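Local coordinates for protein myosin-2 (Saccharomyces cerevisiae, PDB 6IXO) that carries organelles and other cargo along actin cables as a class V myosin heavy chain, binding receptor proteins through its globular tail domain, the part in this chain, at residues Leu170-Ile175 with Tyr236-Cys241; Cys241-Leu245 with His285-Thr289. One frame throughout, in Å; residues are numbered along the deposited sequence. Where two conformers were deposited one is given.

Contact 1: Leu170-Ile175 with Tyr236-Cys241; sequences LQKKAI and YVDAIC
Gln171 and Tyr236 take nearly the same first torsion, each with CG anti to the backbone N (chi1 -168° in Gln171), and this swings an amide and a phenol together between two helices. Gln171 then bends at chi2. Its amide runs past Ile240, and Gln171 OE1 comes to 2.5 Å from Tyr236 OH. The amide and ring planes stand 77° apart. The hydroxyl could donate to OE1, but the bond is doubtful. The separation is very short, Gln171 has two deposited conformers, and the hydroxyl proton has another acceptor within reach.

Ile240 fills the middle of the contact. Its CG1 sits between the backbone N and the carbonyl carbon, which turns CD1 toward the helix of Gln171. There Ile240 CD1 meets Ile175 CG1 at 4.0 Å, and these two side chains cross at about a right angle. On the other branch, Ile240 CG2 lies 3.8 Å above one face of the Tyr236 ring, toward its rim. Ile240 CG2 is also 3.4 Å from Gln171 OE1.

A second apolar patch forms around Val237. Leu170 CD1 comes to 3.8 Å from Val237 CG2, and Ala174 CB reaches the same methyl at 4.1 Å. Cys241 SG lies 3.7 Å from Ala174 O.

The segment axes approach to 9.9 Å and cross at -69°, a steep crossing that limits the touching surface here. Ile205 and Phe208 of helix 202-218 pack on Leu170, while Pro372 of a loop touches Tyr236 and Ile240. This is helix packing inside the cargo-binding tail. Beside one polar pair, between a partly exposed Gln171 and a buried Tyr236, the chemistry is mainly apolar contact among mostly buried side chains.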
loop_
_atom_site.group_PDB
_atom_site.type_symbol
_atom_site.label_atom_id
_atom_site.label_comp_id
_atom_site.label_asym_id
_atom_site.label_seq_id
_atom_site.Cartn_x
_atom_site.Cartn_y
_atom_site.Cartn_z
ATOM N N LEU A 170 8.110 8.277 -0.847
ATOM C CA LEU A 170 7.659 9.553 -0.247
ATOM C C LEU A 170 8.713 10.271 0.580
ATOM O O LEU A 170 8.758 11.511 0.600
ATOM C CB LEU A 170 6.423 9.332 0.617
ATOM C CG LEU A 170 5.148 9.138 -0.173
ATOM C CD1 LEU A 170 4.074 8.635 0.789
ATOM C CD2 LEU A 170 4.683 10.433 -0.864
ATOM N N GLN A 171 9.561 9.542 1.296
ATOM C CA GLN A 171 10.642 10.191 2.021
ATOM C C GLN A 171 11.458 10.992 0.999
ATOM O O GLN A 171 11.897 12.113 1.266
ATOM C CB GLN A 171 11.522 9.172 2.774
ATOM C CG GLN A 171 12.503 9.802 3.792
ATOM C CD GLN A 171 11.893 9.973 5.174
ATOM O OE1 GLN A 171 11.011 9.207 5.572
ATOM N NE2 GLN A 171 12.348 10.993 5.911
ATOM N N LYS A 172 11.620 10.415 -0.183
ATOM C CA LYS A 172 12.414 11.011 -1.245
ATOM C C LYS A 172 11.763 12.271 -1.857
ATOM O O LYS A 172 12.443 13.227 -2.212
ATOM C CB LYS A 172 12.633 9.944 -2.352
ATOM C CG LYS A 172 13.594 10.416 -3.484
ATOM C CD LYS A 172 13.695 9.363 -4.628
ATOM C CE LYS A 172 14.843 9.757 -5.566
ATOM N NZ LYS A 172 14.753 9.122 -6.905
ATOM N N LYS A 173 10.443 12.244 -2.024
ATOM C CA LYS A 173 9.768 13.293 -2.788
ATOM C C LYS A 173 8.976 14.292 -1.957
ATOM O O LYS A 173 8.927 15.470 -2.320
ATOM C CB LYS A 173 8.834 12.668 -3.812
ATOM C CG LYS A 173 9.584 11.691 -4.696
ATOM C CD LYS A 173 8.765 11.078 -5.788
ATOM C CE LYS A 173 9.657 10.167 -6.638
ATOM N NZ LYS A 173 8.919 9.687 -7.820
ATOM N N ALA A 174 8.357 13.831 -0.877
ATOM C CA ALA A 174 7.339 14.613 -0.182
ATOM C C ALA A 174 7.967 15.737 0.602
ATOM O O ALA A 174 7.410 16.843 0.766
ATOM C CB ALA A 174 6.520 13.699 0.744
ATOM N N ILE A 175 9.152 15.471 1.129
ATOM C CA ILE A 175 9.788 16.521 1.902
ATOM C C ILE A 175 10.091 17.734 1.039
ATOM O O ILE A 175 9.805 18.882 1.407
ATOM C CB ILE A 175 11.092 15.976 2.577
ATOM C CG1 ILE A 175 10.698 15.056 3.740
ATOM C CG2 ILE A 175 11.946 17.134 3.055
ATOM C CD1 ILE A 175 11.915 14.305 4.372
ATOM N N TYR A 236 2.296 9.321 7.415
ATOM C CA TYR A 236 3.738 9.276 7.213
ATOM C C TYR A 236 4.242 10.628 6.670
ATOM O O TYR A 236 5.191 11.202 7.184
ATOM C CB TYR A 236 4.120 8.175 6.229
ATOM C CG TYR A 236 5.627 7.920 6.192
ATOM C CD1 TYR A 236 6.257 7.228 7.230
ATOM C CD2 TYR A 236 6.395 8.326 5.104
ATOM C CE1 TYR A 236 7.665 6.978 7.203
ATOM C CE2 TYR A 236 7.801 8.040 5.030
ATOM C CZ TYR A 236 8.412 7.408 6.097
ATOM O OH TYR A 236 9.749 7.125 6.023
ATOM N N VAL A 237 3.614 11.105 5.609
ATOM C CA VAL A 237 3.975 12.428 5.058
ATOM C C VAL A 237 3.883 13.512 6.147
ATOM O O VAL A 237 4.757 14.359 6.296
ATOM C CB VAL A 237 3.043 12.766 3.882
ATOM C CG1 VAL A 237 3.104 14.251 3.533
ATOM C CG2 VAL A 237 3.386 11.870 2.665
ATOM N N ASP A 238 2.804 13.476 6.905
ATOM C CA ASP A 238 2.600 14.424 7.991
ATOM C C ASP A 238 3.790 14.410 8.953
ATOM O O ASP A 238 4.336 15.459 9.291
ATOM C CB ASP A 238 1.298 14.075 8.714
ATOM C CG ASP A 238 0.784 15.199 9.633
ATOM O OD1 ASP A 238 0.697 16.354 9.195
ATOM O OD2 ASP A 238 0.471 14.909 10.790
ATOM N N ALA A 239 4.187 13.215 9.406
ATOM C CA ALA A 239 5.241 13.093 10.436
ATOM C C ALA A 239 6.563 13.591 9.893
ATOM O O ALA A 239 7.213 14.467 10.507
ATOM C CB ALA A 239 5.398 11.557 10.923
ATOM N N ILE A 240 6.960 13.073 8.724
ATOM C CA ILE A 240 8.328 13.346 8.259
ATOM C C ILE A 240 8.435 14.814 7.808
ATOM O O ILE A 240 9.486 15.437 7.993
ATOM C CB ILE A 240 8.782 12.419 7.085
ATOM C CG1 ILE A 240 7.949 12.668 5.829
ATOM C CG2 ILE A 240 8.791 10.923 7.534
ATOM C CD1 ILE A 240 8.475 11.851 4.602
ATOM N N CYS A 241 7.363 15.369 7.215
ATOM C CA CYS A 241 7.441 16.816 6.832
ATOM C C CYS A 241 7.407 17.739 8.054
ATOM O O CYS A 241 8.131 18.759 8.105
ATOM C CB CYS A 241 6.297 17.197 5.881
ATOM S SG CYS A 241 6.530 16.363 4.276
#

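Contact 2: Cys241-Leu245 with His285-Thr289; sequences CFNEL and HLIQT
Leu286 and Leu245 make the tight part of this contact. Leu286 CD2 lies 3.5 Å from Leu245 CD1, and the two side chains cross at about a right angle. Leu286 CD2 is also 3.8 Å from Cys241 CB, so it packs against two residues one helical turn apart.

Phe242 has CG anti to its backbone N (chi1 178°), which directs the ring toward Thr289 and His285. Thr289 OG1 sits at the ring edge, 3.4 Å from Phe242 CE1. Thr289 OG1 donates to His285 O at 2.7 Å. That carbonyl also accepts from Thr289 N, so two donors hold it.

On the other side, His285 is partly exposed, and its ring stands farther off than the leucine methyls do from each other. The imidazole turns an edge toward the Phe242 face in an edge-to-face pair, with ring centroids 5.8 Å apart and planes at 57°. His285 ND1 is hydrogen-bonded to Asp238 OD2.

Helices 223-247 and 284-294 meet here within the DIL region. Leu260 and Val264 of helix 254-273 pack on Leu245 and Leu286, respectively. Val179 of helix 134-180 touches Cys241 and Leu245, and helix 315-323 reaches Phe242 and Thr289 through Gln317 and Leu321.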
loop_
_atom_site.group_PDB
_atom_site.type_symbol
_atom_site.label_atom_id
_atom_site.label_comp_id
_atom_site.label_asym_id
_atom_site.label_seq_id
_atom_site.Cartn_x
_atom_site.Cartn_y
_atom_site.Cartn_z
ATOM N N CYS A 241 7.363 15.369 7.215
ATOM C CA CYS A 241 7.441 16.816 6.832
ATOM C C CYS A 241 7.407 17.739 8.054
ATOM O O CYS A 241 8.131 18.759 8.105
ATOM C CB CYS A 241 6.297 17.197 5.881
ATOM S SG CYS A 241 6.530 16.363 4.276
ATOM N N PHE A 242 6.560 17.415 9.025
ATOM C CA PHE A 242 6.527 18.187 10.268
ATOM C C PHE A 242 7.920 18.230 10.925
ATOM O O PHE A 242 8.406 19.291 11.366
ATOM C CB PHE A 242 5.513 17.595 11.264
ATOM C CG PHE A 242 5.484 18.338 12.585
ATOM C CD1 PHE A 242 4.718 19.500 12.727
ATOM C CD2 PHE A 242 6.272 17.904 13.673
ATOM C CE1 PHE A 242 4.697 20.228 13.955
ATOM C CE2 PHE A 242 6.270 18.628 14.917
ATOM C CZ PHE A 242 5.473 19.796 15.041
ATOM N N ASN A 243 8.548 17.065 11.007
ATOM C CA ASN A 243 9.829 16.957 11.667
ATOM C C ASN A 243 10.845 17.828 10.950
ATOM O O ASN A 243 11.669 18.452 11.588
ATOM C CB ASN A 243 10.306 15.507 11.718
ATOM C CG ASN A 243 9.456 14.640 12.670
ATOM O OD1 ASN A 243 8.679 15.160 13.485
ATOM N ND2 ASN A 243 9.651 13.324 12.605
ATOM N N GLU A 244 10.786 17.891 9.628
ATOM C CA GLU A 244 11.732 18.759 8.911
ATOM C C GLU A 244 11.424 20.208 9.207
ATOM O O GLU A 244 12.341 21.028 9.428
ATOM C CB GLU A 244 11.678 18.521 7.397
ATOM C CG GLU A 244 12.271 17.144 6.981
ATOM C CD GLU A 244 13.757 17.044 7.274
ATOM O OE1 GLU A 244 14.484 18.074 7.190
ATOM O OE2 GLU A 244 14.211 15.933 7.609
ATOM N N LEU A 245 10.138 20.543 9.187
ATOM C CA LEU A 245 9.757 21.912 9.425
ATOM C C LEU A 245 10.199 22.378 10.800
ATOM O O LEU A 245 10.705 23.483 10.965
ATOM C CB LEU A 245 8.238 22.070 9.288
ATOM C CG LEU A 245 7.741 22.139 7.867
ATOM C CD1 LEU A 245 6.203 21.776 7.835
ATOM C CD2 LEU A 245 7.949 23.553 7.322
ATOM N N HIS A 285 -0.890 17.813 11.632
ATOM C CA HIS A 285 0.265 18.542 12.149
ATOM C C HIS A 285 0.737 19.548 11.157
ATOM O O HIS A 285 1.182 20.630 11.552
ATOM C CB HIS A 285 1.420 17.596 12.518
ATOM C CG HIS A 285 1.044 16.597 13.567
ATOM N ND1 HIS A 285 0.656 15.301 13.265
ATOM C CD2 HIS A 285 0.946 16.715 14.913
ATOM C CE1 HIS A 285 0.364 14.656 14.380
ATOM N NE2 HIS A 285 0.535 15.487 15.398
ATOM N N LEU A 286 0.721 19.177 9.881
ATOM C CA LEU A 286 1.064 20.142 8.809
ATOM C C LEU A 286 0.017 21.248 8.707
ATOM O O LEU A 286 0.332 22.460 8.592
ATOM C CB LEU A 286 1.170 19.429 7.454
ATOM C CG LEU A 286 2.357 18.485 7.368
ATOM C CD1 LEU A 286 2.301 17.768 6.031
ATOM C CD2 LEU A 286 3.655 19.358 7.476
ATOM N N ILE A 287 -1.248 20.856 8.757
ATOM C CA ILE A 287 -2.305 21.887 8.642
ATOM C C ILE A 287 -2.167 22.900 9.815
ATOM O O ILE A 287 -2.220 24.142 9.645
ATOM C CB ILE A 287 -3.707 21.230 8.630
ATOM C CG1 ILE A 287 -3.907 20.471 7.306
ATOM C CG2 ILE A 287 -4.859 22.275 8.938
ATOM C CD1 ILE A 287 -5.161 19.515 7.299
ATOM N N GLN A 288 -1.994 22.374 11.017
ATOM C CA GLN A 288 -1.957 23.263 12.185
ATOM C C GLN A 288 -0.665 24.097 12.189
ATOM O O GLN A 288 -0.643 25.212 12.681
ATOM C CB GLN A 288 -2.093 22.441 13.464
ATOM C CG GLN A 288 -3.542 21.977 13.720
ATOM C CD GLN A 288 -3.641 20.962 14.854
ATOM O OE1 GLN A 288 -2.860 21.010 15.805
ATOM N NE2 GLN A 288 -4.600 20.019 14.745
ATOM N N THR A 289 0.419 23.543 11.659
ATOM C CA THR A 289 1.647 24.343 11.541
ATOM C C THR A 289 1.457 25.524 10.594
ATOM O O THR A 289 1.844 26.684 10.909
ATOM C CB THR A 289 2.806 23.468 11.078
ATOM O OG1 THR A 289 3.050 22.521 12.112
ATOM C CG2 THR A 289 4.113 24.290 10.825
#

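Contacts 1 and 2 follow each other along helix 223-247 and share Cys241. Their centres lie about 10 Å apart. Contact 1 joins this helix to helix 134-180, and contact 2 joins it to helix 284-294. Asp238 links the two more directly. Asp238 OD1 is 2.9 Å from Leu286 N, and Asp238 OD2 is 2.5 Å from His285 ND1; both are probable hydrogen bonds. Packing adds to this, with Ile175 CD1 3.9 Å from Glu244 CG. The structure is an apo form of the cargo-binding domain, and both contacts are part of its helical framework.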